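NANS (YJHS), A 9-O-acetyl N-acetylneuraminic acid esterase (Escherichia coli O157:H7 EDL933, PDB 3PT5) probably hydrolyses the 9-O-acetyl group of 9-O-acetyl-N-acetylneuraminate, acting as an SGNH-family esterase that lets the bacterium grow on this host sialic acid. Local coordinates at residues A[20-25]-A[117-122]; A[90-95]-A[297-302]; A[155-160]-A[208-213]; A[268-273]-A[320-325]. All coordinates share one frame; numbering follows the deposited sequence.

Contact 1 lies at the surface, at one end of the central sheet, whereas contacts 2, 3 and 4 are partly buried. Contacts 1 and 4 both involve the sheet: the first at strand 20-28, the second where edge strand 265-268 runs out against helix 315-335. Contact 3 also uses a helix, 203-218, but meets it with a loop, and contact 2 joins two loops about 22 Å from the centre of the chain. Chemistry varies accordingly. Tyrosine faces and a bridging water serve contact 1, contact 2 covers an arginine with backbone and proline, contact 3 relies on sulfur and methyl packing, and contact 4 alone joins its segments by direct hydrogen bonds and a salt bridge.

Contact 1: A[20-25]-A[117-122]; sequences YYYVLT and FIPDNA
In strand 20-28 of the central sheet of the SGNH hydrolase fold, Tyr20 and Tyr22 pack against the loop and turn that lead into the neighbouring parallel strand 122-130. The ring of Tyr22 takes Ile118 over the centre of one face: CG2 stands 3.8 Å from the ring centroid and only 9° off the normal, a clear CH-pi contact. The Tyr22 side chain crosses Pro119 at about a right angle, with OH 3.3 Å from Pro119 CD. Tyr20 meets the turn further along. Its ring receives the CB of Ala122 over one face, nearer the rim than the centre, and its OH lies 3.6 Å from CG of Pro119. The connection is a type I beta turn from Pro119 to Ala122, closed by the bond from Ala122 N to Pro119 O; proline at the first position offers its ring methylenes, CG and CD, to the hydroxyls of the two tyrosines. A water ties the polar ends together: it lies 2.8 Å from Tyr20 OH and donates a hydrogen bond to Asn121 OD1 at 2.7 Å. Asn121 has its CG between the backbone N and the carbonyl carbon (chi1 68°), which brings its amide to the edge of the Tyr20 ring, the two planes 85° apart. Asn121 ND2 is bonded to Asp19 OD2, while Tyr20 and Tyr22 both pair through their backbones with Gly123.

Contact 2: A[90-95]-A[297-302]; sequences HHPLAT and AYRSPE
The ring of Tyr298 carries the CD1 methyl of Leu93 over the centre of one face, 3.7 Å from the ring centroid and 12° off its normal. The guanidinium of Arg299 has the backbone of His91 over one face, with CA 3.6 Å above the plane. His91 has Pro92 CD over one face of its imidazole and Leu93 CA at the edge; this imidazole stands 89° from the Arg299 guanidinium. Residues 91-94, in the loop between strand 73-75 and helix 107-114, form a type I beta turn with proline, its phi restricted, at the second position, packed on the loop between strand 265-268 and helix 315-335. Within it Leu93 N donates to His91 ND1 at 3.0 Å, 18° out of the ring plane, while His91 NE2 bonds to Gly295 O. With these bonds fixing its rotation, His91 brings CE1 to 3.8 Å from Tyr298 CB. Pro92 CD lies 3.9 Å from Arg299 CG. Arginine suits this buried place because its nitrogens reach backbone oxygens of Glu37, Tyr89 and Asn303.

Contact 3: A[155-160]-A[208-213]; sequences CRWGTD and NHMVEA
Met210 reaches from helix 203-218 to the loop 155-160 that leads into helix 162-176, its CB 4.2 Å from Thr159 OG1. CG lies anti to the backbone N (chi1 -160°) and the chain runs on extended through chi2, carrying the sulfur away from the helix axis. SD then sits 3.8 Å from CE3 of Trp157 and equally close to Gly158 N. A bend at chi3 keeps CE beside the same indole carbon at 3.9 Å. This oblique Met-aromatic contact puts the sulfur 5.1 Å from the six-membered ring centroid, 68° off its normal. About one turn further along the helix, Ala213 CB lies only 3.4 Å from Thr159 CG2, tighter than usual for two carbons, so a small alanine suits the helix there. Gly158 adopts backbone angles at which a side chain would run into the preceding carbonyl oxygen. Trp157 is placed by other partners, its NE1 bonded to Ser134 and its ring edge-to-face with Trp188, while Tyr164 packs on both Met210 and Ala213. With sulfur, methyl and aromatic surfaces doing most of the touching, the loop and helix are joined by shape and dispersion, and the flexible thioether fits itself to the indole.

Contact 4: A[268-273]-A[320-325]; sequences VDFQQQ and GIISDR
Phe270 and Arg325 bury the most surface here, and between them they divide the contact into an apolar and a polar half. Phe270 lays one ring face on the helix: CG1 of Ile322 stands 4.1 Å from the ring centroid and 9° off its normal, over the centre. The opposite face is met by the carbonyl oxygen of Val268, two residues back. At the ring edge, near its plane, lies CB of Arg325, 3.9 Å from Phe270 CD1. Outside the two segments, Phe313, just ahead of helix 315-335, meets the same ring, and Phe326 touches it too. All this takes place where edge strand 265-268 of the central mixed sheet ends and the chain passes along helix 315-335; a broad aromatic suits this exit because its face can rest on Ile322 while its edge meets Arg325. Arg325 folds back toward the loop through bends at chi2 and chi3, presenting its side to Asp269. NE donates to Asp269 O at 2.8 Å, tilted 24° from the carbonyl plane, and NH2 reaches OD1 of the same residue at 2.9 Å, nearly along the C-O axis, in a salt bridge. Two nitrogens thus grip both the backbone and the carboxylate of one residue, which limits rotation of the guanidinium. Its remaining NH1 pairs with Glu328 on the helix, and CG1 of Val268 packs 3.8 Å from Arg325 CB.

Contact 1: A[20-25]-A[117-122]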
loop_
_atom_site.group_PDB
_atom_site.type_symbol
_atom_site.label_atom_id
_atom_site.label_comp_id
_atom_site.label_asym_id
_atom_site.label_seq_id
_atom_site.Cartn_x
_atom_site.Cartn_y
_atom_site.Cartn_z
ATOM N N TYR A 20 6.253 12.004 -18.313
ATOM C CA TYR A 20 5.869 10.602 -18.124
ATOM C C TYR A 20 6.110 10.251 -16.661
ATOM O O TYR A 20 6.615 11.064 -15.894
ATOM C CB TYR A 20 6.670 9.641 -19.052
ATOM C CG TYR A 20 8.136 9.554 -18.693
ATOM C CD1 TYR A 20 8.613 8.531 -17.861
ATOM C CD2 TYR A 20 9.057 10.514 -19.153
ATOM C CE1 TYR A 20 9.959 8.478 -17.469
ATOM C CE2 TYR A 20 10.390 10.453 -18.784
ATOM C CZ TYR A 20 10.835 9.429 -17.938
ATOM O OH TYR A 20 12.165 9.370 -17.576
ATOM N N TYR A 21 5.719 9.032 -16.289
ATOM C CA TYR A 21 5.733 8.585 -14.882
ATOM C C TYR A 21 6.459 7.261 -14.718
ATOM O O TYR A 21 6.403 6.394 -15.580
ATOM C CB TYR A 21 4.312 8.416 -14.319
ATOM C CG TYR A 21 3.567 9.745 -14.192
ATOM C CD1 TYR A 21 3.673 10.479 -13.031
ATOM C CD2 TYR A 21 2.777 10.246 -15.239
ATOM C CE1 TYR A 21 3.039 11.686 -12.881
ATOM C CE2 TYR A 21 2.113 11.484 -15.094
ATOM C CZ TYR A 21 2.268 12.187 -13.901
ATOM O OH TYR A 21 1.684 13.411 -13.655
ATOM N N TYR A 22 7.136 7.137 -13.581
ATOM C CA TYR A 22 7.604 5.851 -13.080
ATOM C C TYR A 22 6.440 5.348 -12.239
ATOM O O TYR A 22 5.986 6.039 -11.353
ATOM C CB TYR A 22 8.814 6.034 -12.179
ATOM C CG TYR A 22 10.134 6.282 -12.874
ATOM C CD1 TYR A 22 11.239 5.479 -12.596
ATOM C CD2 TYR A 22 10.301 7.324 -13.766
ATOM C CE1 TYR A 22 12.472 5.704 -13.202
ATOM C CE2 TYR A 22 11.540 7.553 -14.389
ATOM C CZ TYR A 22 12.617 6.725 -14.100
ATOM O OH TYR A 22 13.850 6.933 -14.707
ATOM N N VAL A 23 5.974 4.154 -12.554
ATOM C CA VAL A 23 4.728 3.597 -12.028
ATOM C C VAL A 23 5.070 2.542 -10.970
ATOM O O VAL A 23 5.917 1.678 -11.193
ATOM C CB VAL A 23 3.846 2.991 -13.155
ATOM C CG1 VAL A 23 2.670 2.226 -12.571
ATOM C CG2 VAL A 23 3.345 4.076 -14.134
ATOM N N LEU A 24 4.434 2.653 -9.798
ATOM C CA LEU A 24 4.596 1.653 -8.742
ATOM C C LEU A 24 3.200 1.263 -8.271
ATOM O O LEU A 24 2.420 2.128 -7.915
ATOM C CB LEU A 24 5.420 2.235 -7.590
ATOM C CG LEU A 24 5.867 1.324 -6.451
ATOM C CD1 LEU A 24 6.996 0.364 -6.922
ATOM C CD2 LEU A 24 6.334 2.173 -5.279
ATOM N N THR A 25 2.881 -0.034 -8.326
ATOM C CA THR A 25 1.602 -0.538 -7.819
ATOM C C THR A 25 1.768 -0.897 -6.344
ATOM O O THR A 25 2.770 -1.427 -5.958
ATOM C CB THR A 25 1.156 -1.768 -8.616
ATOM O OG1 THR A 25 0.871 -1.342 -9.958
ATOM C CG2 THR A 25 -0.115 -2.389 -8.031
ATOM N N PHE A 117 15.589 10.557 -7.207
ATOM C CA PHE A 117 16.415 9.671 -8.015
ATOM C C PHE A 117 16.008 9.523 -9.483
ATOM O O PHE A 117 16.663 8.815 -10.268
ATOM C CB PHE A 117 16.458 8.316 -7.319
ATOM C CG PHE A 117 17.163 8.358 -6.009
ATOM C CD1 PHE A 117 18.556 8.310 -5.950
ATOM C CD2 PHE A 117 16.446 8.472 -4.835
ATOM C CE1 PHE A 117 19.208 8.350 -4.724
ATOM C CE2 PHE A 117 17.076 8.501 -3.629
ATOM C CZ PHE A 117 18.468 8.442 -3.563
ATOM N N ILE A 118 14.936 10.206 -9.871
ATOM C CA ILE A 118 14.406 10.069 -11.248
ATOM C C ILE A 118 14.570 11.376 -12.028
ATOM O O ILE A 118 14.837 12.420 -11.434
ATOM C CB ILE A 118 12.896 9.628 -11.258
ATOM C CG1 ILE A 118 12.003 10.778 -10.826
ATOM C CG2 ILE A 118 12.643 8.369 -10.404
ATOM C CD1 ILE A 118 10.537 10.478 -10.924
ATOM N N PRO A 119 14.429 11.331 -13.381
ATOM C CA PRO A 119 14.698 12.553 -14.144
ATOM C C PRO A 119 13.764 13.720 -13.846
ATOM O O PRO A 119 12.642 13.495 -13.518
ATOM C CB PRO A 119 14.537 12.097 -15.590
ATOM C CG PRO A 119 14.880 10.640 -15.553
ATOM C CD PRO A 119 14.255 10.164 -14.266
ATOM N N ASP A 120 14.235 14.957 -13.990
ATOM C CA ASP A 120 13.377 16.131 -13.717
ATOM C C ASP A 120 12.023 16.148 -14.443
ATOM O O ASP A 120 11.091 16.791 -13.984
ATOM C CB ASP A 120 14.098 17.449 -14.069
ATOM C CG ASP A 120 15.134 17.859 -13.047
ATOM O OD1 ASP A 120 15.163 17.313 -11.913
ATOM O OD2 ASP A 120 15.920 18.779 -13.378
ATOM N N ASN A 121 11.934 15.493 -15.595
ATOM C CA ASN A 121 10.768 15.563 -16.441
ATOM C C ASN A 121 9.837 14.358 -16.213
ATOM O O ASN A 121 8.855 14.158 -16.924
ATOM C CB ASN A 121 11.190 15.695 -17.908
ATOM C CG ASN A 121 11.862 14.430 -18.449
ATOM O OD1 ASN A 121 12.619 13.755 -17.749
ATOM N ND2 ASN A 121 11.584 14.110 -19.696
ATOM N N ALA A 122 10.165 13.583 -15.181
ATOM C CA ALA A 122 9.359 12.433 -14.780
ATOM C C ALA A 122 8.679 12.667 -13.444
ATOM O O ALA A 122 9.177 13.426 -12.589
ATOM C CB ALA A 122 10.239 11.193 -14.692
HETATM O O HOH W 1 13.690 11.431 -18.607
#

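Contact 2: A[90-95]-A[297-302]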
loop_
_atom_site.group_PDB
_atom_site.type_symbol
_atom_site.label_atom_id
_atom_site.label_comp_id
_atom_site.label_asym_id
_atom_site.label_seq_id
_atom_site.Cartn_x
_atom_site.Cartn_y
_atom_site.Cartn_z
ATOM N N HIS A 90 -10.977 10.019 10.712
ATOM C CA HIS A 90 -10.183 11.135 11.203
ATOM C C HIS A 90 -9.655 10.899 12.592
ATOM O O HIS A 90 -10.332 10.274 13.443
ATOM C CB HIS A 90 -10.994 12.440 11.237
ATOM C CG HIS A 90 -11.699 12.747 9.955
ATOM N ND1 HIS A 90 -11.092 12.638 8.717
ATOM C CD2 HIS A 90 -12.961 13.181 9.716
ATOM C CE1 HIS A 90 -11.957 12.968 7.770
ATOM N NE2 HIS A 90 -13.092 13.323 8.356
ATOM N N HIS A 91 -8.458 11.436 12.833
ATOM C CA HIS A 91 -7.908 11.511 14.158
ATOM C C HIS A 91 -8.733 12.528 14.974
ATOM O O HIS A 91 -9.145 13.561 14.440
ATOM C CB HIS A 91 -6.461 11.995 14.038
ATOM C CG HIS A 91 -5.695 11.882 15.299
ATOM N ND1 HIS A 91 -5.780 12.821 16.303
ATOM C CD2 HIS A 91 -4.827 10.937 15.736
ATOM C CE1 HIS A 91 -4.985 12.475 17.298
ATOM N NE2 HIS A 91 -4.395 11.330 16.981
ATOM N N PRO A 92 -9.025 12.229 16.248
ATOM C CA PRO A 92 -9.807 13.205 17.068
ATOM C C PRO A 92 -9.266 14.644 17.090
ATOM O O PRO A 92 -10.042 15.593 17.252
ATOM C CB PRO A 92 -9.760 12.627 18.487
ATOM C CG PRO A 92 -9.017 11.315 18.396
ATOM C CD PRO A 92 -8.664 11.000 16.983
ATOM N N LEU A 93 -7.954 14.802 16.971
ATOM C CA LEU A 93 -7.301 16.122 17.098
ATOM C C LEU A 93 -6.928 16.704 15.730
ATOM O O LEU A 93 -6.079 17.596 15.639
ATOM C CB LEU A 93 -6.072 16.025 18.007
ATOM C CG LEU A 93 -6.222 15.339 19.375
ATOM C CD1 LEU A 93 -4.869 15.362 20.089
ATOM C CD2 LEU A 93 -7.369 15.954 20.251
ATOM N N ALA A 94 -7.547 16.200 14.667
ATOM C CA ALA A 94 -7.405 16.829 13.355
ATOM C C ALA A 94 -8.251 18.110 13.297
ATOM O O ALA A 94 -9.483 18.065 13.537
ATOM C CB ALA A 94 -7.823 15.880 12.257
ATOM N N THR A 95 -7.578 19.223 12.981
ATOM C CA THR A 95 -8.196 20.560 12.822
ATOM C C THR A 95 -8.926 20.666 11.491
ATOM O O THR A 95 -10.144 20.924 11.436
ATOM C CB THR A 95 -7.119 21.673 12.792
ATOM O OG1 THR A 95 -6.185 21.495 13.861
ATOM C CG2 THR A 95 -7.761 23.074 12.868
ATOM N N ALA A 297 -2.623 7.244 20.666
ATOM C CA ALA A 297 -3.104 7.172 22.039
ATOM C C ALA A 297 -4.399 7.958 22.208
ATOM O O ALA A 297 -5.174 7.640 23.103
ATOM C CB ALA A 297 -2.040 7.704 22.998
ATOM N N TYR A 298 -4.633 8.934 21.321
ATOM C CA TYR A 298 -5.816 9.798 21.408
ATOM C C TYR A 298 -7.072 9.194 20.813
ATOM O O TYR A 298 -8.181 9.710 21.003
ATOM C CB TYR A 298 -5.531 11.183 20.786
ATOM C CG TYR A 298 -4.648 12.018 21.674
ATOM C CD1 TYR A 298 -5.210 12.760 22.722
ATOM C CD2 TYR A 298 -3.270 12.052 21.490
ATOM C CE1 TYR A 298 -4.439 13.517 23.551
ATOM C CE2 TYR A 298 -2.452 12.839 22.360
ATOM C CZ TYR A 298 -3.075 13.556 23.387
ATOM O OH TYR A 298 -2.361 14.344 24.264
ATOM N N ARG A 299 -6.921 8.091 20.083
ATOM C CA ARG A 299 -8.072 7.414 19.484
ATOM C C ARG A 299 -8.823 6.528 20.484
ATOM O O ARG A 299 -8.284 6.115 21.501
ATOM C CB ARG A 299 -7.661 6.596 18.257
ATOM C CG ARG A 299 -7.138 7.467 17.134
ATOM C CD ARG A 299 -7.466 6.913 15.781
ATOM N NE ARG A 299 -6.849 7.659 14.691
ATOM C CZ ARG A 299 -7.395 7.783 13.467
ATOM N NH1 ARG A 299 -6.777 8.447 12.498
ATOM N NH2 ARG A 299 -8.590 7.258 13.225
ATOM N N SER A 300 -10.069 6.228 20.127
ATOM C CA SER A 300 -11.017 5.554 21.009
ATOM C C SER A 300 -11.845 4.627 20.111
ATOM O O SER A 300 -11.779 4.759 18.899
ATOM C CB SER A 300 -11.922 6.592 21.683
ATOM O OG SER A 300 -11.174 7.461 22.516
ATOM N N PRO A 301 -12.620 3.684 20.691
ATOM C CA PRO A 301 -13.402 2.794 19.809
ATOM C C PRO A 301 -14.289 3.524 18.792
ATOM O O PRO A 301 -14.482 3.037 17.692
ATOM C CB PRO A 301 -14.221 1.953 20.786
ATOM C CG PRO A 301 -13.331 1.904 22.033
ATOM C CD PRO A 301 -12.654 3.249 22.101
ATOM N N GLU A 302 -14.782 4.703 19.152
ATOM C CA GLU A 302 -15.617 5.524 18.265
ATOM C C GLU A 302 -14.883 6.108 17.048
ATOM O O GLU A 302 -15.518 6.631 16.134
ATOM C CB GLU A 302 -16.244 6.657 19.068
ATOM C CG GLU A 302 -15.180 7.609 19.625
ATOM C CD GLU A 302 -15.675 8.447 20.762
ATOM O OE1 GLU A 302 -16.679 9.178 20.563
ATOM O OE2 GLU A 302 -15.043 8.375 21.840
#

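Contact 3: A[155-160]-A[208-213]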
loop_
_atom_site.group_PDB
_atom_site.type_symbol
_atom_site.label_atom_id
_atom_site.label_comp_id
_atom_site.label_asym_id
_atom_site.label_seq_id
_atom_site.Cartn_x
_atom_site.Cartn_y
_atom_site.Cartn_z
ATOM N N CYS A 155 -13.030 -8.794 -1.019
ATOM C CA CYS A 155 -12.077 -9.083 0.062
ATOM C C CYS A 155 -11.309 -10.349 -0.193
ATOM O O CYS A 155 -10.591 -10.813 0.659
ATOM C CB CYS A 155 -12.823 -9.258 1.387
ATOM S SG CYS A 155 -13.699 -7.811 1.954
ATOM N N ARG A 156 -11.475 -10.929 -1.375
ATOM C CA ARG A 156 -10.805 -12.176 -1.703
ATOM C C ARG A 156 -9.735 -11.970 -2.771
ATOM O O ARG A 156 -10.043 -11.570 -3.885
ATOM C CB ARG A 156 -11.830 -13.245 -2.135
ATOM C CG ARG A 156 -11.208 -14.612 -2.416
ATOM C CD ARG A 156 -10.842 -15.298 -1.125
ATOM N NE ARG A 156 -12.030 -15.698 -0.380
ATOM C CZ ARG A 156 -12.296 -16.949 -0.026
ATOM N NH1 ARG A 156 -11.422 -17.920 -0.277
ATOM N NH2 ARG A 156 -13.420 -17.212 0.645
ATOM N N TRP A 157 -8.476 -12.240 -2.427
ATOM C CA TRP A 157 -7.411 -12.277 -3.418
ATOM C C TRP A 157 -7.399 -13.662 -4.057
ATOM O O TRP A 157 -7.892 -14.631 -3.475
ATOM C CB TRP A 157 -6.044 -11.983 -2.773
ATOM C CG TRP A 157 -5.873 -10.542 -2.378
ATOM C CD1 TRP A 157 -5.924 -10.023 -1.103
ATOM C CD2 TRP A 157 -5.629 -9.436 -3.245
ATOM N NE1 TRP A 157 -5.741 -8.669 -1.133
ATOM C CE2 TRP A 157 -5.566 -8.275 -2.439
ATOM C CE3 TRP A 157 -5.444 -9.310 -4.624
ATOM C CZ2 TRP A 157 -5.328 -6.987 -2.977
ATOM C CZ3 TRP A 157 -5.217 -8.035 -5.158
ATOM C CH2 TRP A 157 -5.159 -6.891 -4.326
ATOM N N GLY A 158 -6.846 -13.747 -5.266
ATOM C CA GLY A 158 -6.723 -15.016 -5.988
ATOM C C GLY A 158 -6.890 -14.734 -7.467
ATOM O O GLY A 158 -7.486 -13.740 -7.844
ATOM N N THR A 159 -6.366 -15.592 -8.324
ATOM C CA THR A 159 -6.471 -15.309 -9.746
ATOM C C THR A 159 -7.953 -15.179 -10.128
ATOM O O THR A 159 -8.787 -15.971 -9.676
ATOM C CB THR A 159 -5.737 -16.369 -10.575
ATOM O OG1 THR A 159 -4.445 -16.609 -9.981
ATOM C CG2 THR A 159 -5.551 -15.856 -12.006
ATOM N N ASP A 160 -8.240 -14.129 -10.894
ATOM C CA ASP A 160 -9.575 -13.736 -11.401
ATOM C C ASP A 160 -10.679 -13.248 -10.442
ATOM O O ASP A 160 -11.816 -12.992 -10.870
ATOM C CB ASP A 160 -10.109 -14.748 -12.419
ATOM C CG ASP A 160 -9.212 -14.839 -13.659
ATOM O OD1 ASP A 160 -8.703 -13.786 -14.146
ATOM O OD2 ASP A 160 -9.011 -15.970 -14.133
ATOM N N ASN A 208 1.606 -17.504 -5.349
ATOM C CA ASN A 208 2.457 -17.762 -6.514
ATOM C C ASN A 208 1.647 -17.781 -7.785
ATOM O O ASN A 208 2.064 -17.220 -8.782
ATOM C CB ASN A 208 3.220 -19.066 -6.379
ATOM C CG ASN A 208 4.372 -18.975 -5.403
ATOM O OD1 ASN A 208 4.429 -18.086 -4.542
ATOM N ND2 ASN A 208 5.322 -19.882 -5.549
ATOM N N HIS A 209 0.470 -18.405 -7.750
ATOM C CA HIS A 209 -0.365 -18.464 -8.939
ATOM C C HIS A 209 -0.836 -17.087 -9.389
ATOM O O HIS A 209 -0.922 -16.787 -10.588
ATOM C CB HIS A 209 -1.543 -19.415 -8.704
ATOM C CG HIS A 209 -1.137 -20.858 -8.653
ATOM N ND1 HIS A 209 -1.849 -21.811 -7.954
ATOM C CD2 HIS A 209 -0.097 -21.511 -9.226
ATOM C CE1 HIS A 209 -1.259 -22.988 -8.089
ATOM N NE2 HIS A 209 -0.198 -22.836 -8.861
ATOM N N MET A 210 -1.120 -16.221 -8.421
ATOM C CA MET A 210 -1.547 -14.861 -8.739
ATOM C C MET A 210 -0.424 -14.016 -9.327
ATOM O O MET A 210 -0.630 -13.211 -10.240
ATOM C CB MET A 210 -2.139 -14.186 -7.506
ATOM C CG MET A 210 -3.000 -13.038 -7.886
ATOM S SD MET A 210 -3.698 -12.088 -6.514
ATOM C CE MET A 210 -2.246 -11.224 -5.924
ATOM N N VAL A 211 0.771 -14.174 -8.780
ATOM C CA VAL A 211 1.932 -13.487 -9.342
ATOM C C VAL A 211 2.194 -13.965 -10.778
ATOM O O VAL A 211 2.427 -13.154 -11.651
ATOM C CB VAL A 211 3.179 -13.692 -8.498
ATOM C CG1 VAL A 211 4.359 -13.063 -9.174
ATOM C CG2 VAL A 211 2.994 -13.094 -7.108
ATOM N N GLU A 212 2.130 -15.268 -11.029
ATOM C CA GLU A 212 2.314 -15.736 -12.414
ATOM C C GLU A 212 1.213 -15.217 -13.360
ATOM O O GLU A 212 1.496 -14.881 -14.516
ATOM C CB GLU A 212 2.381 -17.263 -12.518
ATOM C CG GLU A 212 3.403 -17.977 -11.653
ATOM C CD GLU A 212 3.180 -19.486 -11.615
ATOM O OE1 GLU A 212 2.091 -19.948 -11.189
ATOM O OE2 GLU A 212 4.113 -20.234 -11.989
ATOM N N ALA A 213 -0.024 -15.147 -12.875
ATOM C CA ALA A 213 -1.131 -14.623 -13.688
ATOM C C ALA A 213 -0.921 -13.144 -14.005
ATOM O O ALA A 213 -1.123 -12.696 -15.136
ATOM C CB ALA A 213 -2.484 -14.846 -12.992
#

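Contact 4: A[268-273]-A[320-325]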
loop_
_atom_site.group_PDB
_atom_site.type_symbol
_atom_site.label_atom_id
_atom_site.label_comp_id
_atom_site.label_asym_id
_atom_site.label_seq_id
_atom_site.Cartn_x
_atom_site.Cartn_y
_atom_site.Cartn_z
ATOM N N VAL A 268 10.982 -7.546 1.985
ATOM C CA VAL A 268 11.349 -6.290 2.603
ATOM C C VAL A 268 10.982 -6.336 4.083
ATOM O O VAL A 268 9.812 -6.425 4.406
ATOM C CB VAL A 268 10.636 -5.073 1.905
ATOM C CG1 VAL A 268 11.023 -3.795 2.598
ATOM C CG2 VAL A 268 10.986 -5.005 0.438
ATOM N N ASP A 269 11.963 -6.259 4.987
ATOM C CA ASP A 269 11.626 -6.233 6.399
ATOM C C ASP A 269 12.047 -4.966 7.129
ATOM O O ASP A 269 12.742 -4.124 6.554
ATOM C CB ASP A 269 12.081 -7.525 7.096
ATOM C CG ASP A 269 13.572 -7.665 7.177
ATOM O OD1 ASP A 269 14.321 -6.820 6.647
ATOM O OD2 ASP A 269 14.009 -8.662 7.813
ATOM N N PHE A 270 11.598 -4.797 8.378
ATOM C CA PHE A 270 11.719 -3.491 9.041
ATOM C C PHE A 270 12.368 -3.548 10.403
ATOM O O PHE A 270 12.796 -2.519 10.944
ATOM C CB PHE A 270 10.315 -2.883 9.214
ATOM C CG PHE A 270 9.438 -3.041 7.988
ATOM C CD1 PHE A 270 9.805 -2.447 6.797
ATOM C CD2 PHE A 270 8.252 -3.823 8.030
ATOM C CE1 PHE A 270 9.031 -2.594 5.649
ATOM C CE2 PHE A 270 7.465 -3.987 6.858
ATOM C CZ PHE A 270 7.859 -3.359 5.670
ATOM N N GLN A 271 12.388 -4.737 11.003
ATOM C CA GLN A 271 12.947 -4.810 12.336
ATOM C C GLN A 271 13.623 -6.145 12.606
ATOM O O GLN A 271 13.524 -7.095 11.796
ATOM C CB GLN A 271 11.927 -4.411 13.405
ATOM C CG GLN A 271 10.700 -5.221 13.469
ATOM C CD GLN A 271 9.487 -4.532 14.167
ATOM O OE1 GLN A 271 8.375 -4.902 13.867
ATOM N NE2 GLN A 271 9.706 -3.604 15.134
ATOM N N GLN A 272 14.312 -6.182 13.738
ATOM C CA GLN A 272 15.039 -7.371 14.167
ATOM C C GLN A 272 14.108 -8.444 14.696
ATOM O O GLN A 272 12.955 -8.196 15.118
ATOM C CB GLN A 272 16.045 -6.985 15.265
ATOM C CG GLN A 272 17.154 -5.976 14.871
ATOM C CD GLN A 272 18.444 -6.648 14.362
ATOM O OE1 GLN A 272 18.692 -7.835 14.587
ATOM N NE2 GLN A 272 19.242 -5.889 13.653
ATOM N N GLN A 273 14.619 -9.663 14.705
ATOM C CA GLN A 273 13.900 -10.768 15.295
ATOM C C GLN A 273 13.452 -10.495 16.728
ATOM O O GLN A 273 14.248 -10.067 17.567
ATOM C CB GLN A 273 14.798 -11.992 15.260
ATOM C CG GLN A 273 14.071 -13.259 14.974
ATOM C CD GLN A 273 15.014 -14.430 14.908
ATOM O OE1 GLN A 273 15.396 -14.871 13.817
ATOM N NE2 GLN A 273 15.428 -14.919 16.072
ATOM N N GLY A 320 8.679 6.638 8.229
ATOM C CA GLY A 320 10.087 6.375 8.484
ATOM C C GLY A 320 10.583 5.056 7.914
ATOM O O GLY A 320 10.755 4.905 6.710
ATOM N N ILE A 321 10.823 4.097 8.799
ATOM C CA ILE A 321 11.540 2.887 8.415
ATOM C C ILE A 321 10.813 2.098 7.335
ATOM O O ILE A 321 11.455 1.487 6.491
ATOM C CB ILE A 321 11.819 1.981 9.663
ATOM C CG1 ILE A 321 12.725 0.788 9.308
ATOM C CG2 ILE A 321 10.509 1.475 10.293
ATOM C CD1 ILE A 321 14.142 1.159 8.801
ATOM N N ILE A 322 9.474 2.097 7.344
ATOM C CA ILE A 322 8.779 1.241 6.344
ATOM C C ILE A 322 9.033 1.767 4.930
ATOM O O ILE A 322 9.425 1.030 4.023
ATOM C CB ILE A 322 7.265 1.146 6.620
ATOM C CG1 ILE A 322 7.030 0.420 7.948
ATOM C CG2 ILE A 322 6.502 0.538 5.422
ATOM C CD1 ILE A 322 5.635 0.495 8.426
ATOM N N SER A 323 8.837 3.067 4.730
ATOM C CA SER A 323 9.101 3.637 3.425
ATOM C C SER A 323 10.587 3.665 3.118
ATOM O O SER A 323 10.947 3.464 1.971
ATOM C CB SER A 323 8.450 5.012 3.274
ATOM O OG SER A 323 8.761 5.802 4.402
ATOM N N ASP A 324 11.443 3.821 4.141
ATOM C CA ASP A 324 12.897 3.709 3.931
ATOM C C ASP A 324 13.248 2.372 3.320
ATOM O O ASP A 324 14.007 2.312 2.362
ATOM C CB ASP A 324 13.667 3.838 5.249
ATOM C CG ASP A 324 13.753 5.254 5.753
ATOM O OD1 ASP A 324 13.478 6.203 4.999
ATOM O OD2 ASP A 324 14.128 5.416 6.954
ATOM N N ARG A 325 12.687 1.293 3.876
ATOM C CA ARG A 325 13.156 -0.049 3.503
ATOM C C ARG A 325 12.647 -0.416 2.110
ATOM O O ARG A 325 13.367 -1.055 1.317
ATOM C CB ARG A 325 12.741 -1.072 4.567
ATOM C CG ARG A 325 13.520 -0.955 5.853
ATOM C CD ARG A 325 15.000 -1.394 5.647
ATOM N NE ARG A 325 15.171 -2.843 5.815
ATOM C CZ ARG A 325 16.232 -3.568 5.428
ATOM N NH1 ARG A 325 17.234 -3.028 4.755
ATOM N NH2 ARG A 325 16.256 -4.873 5.685
#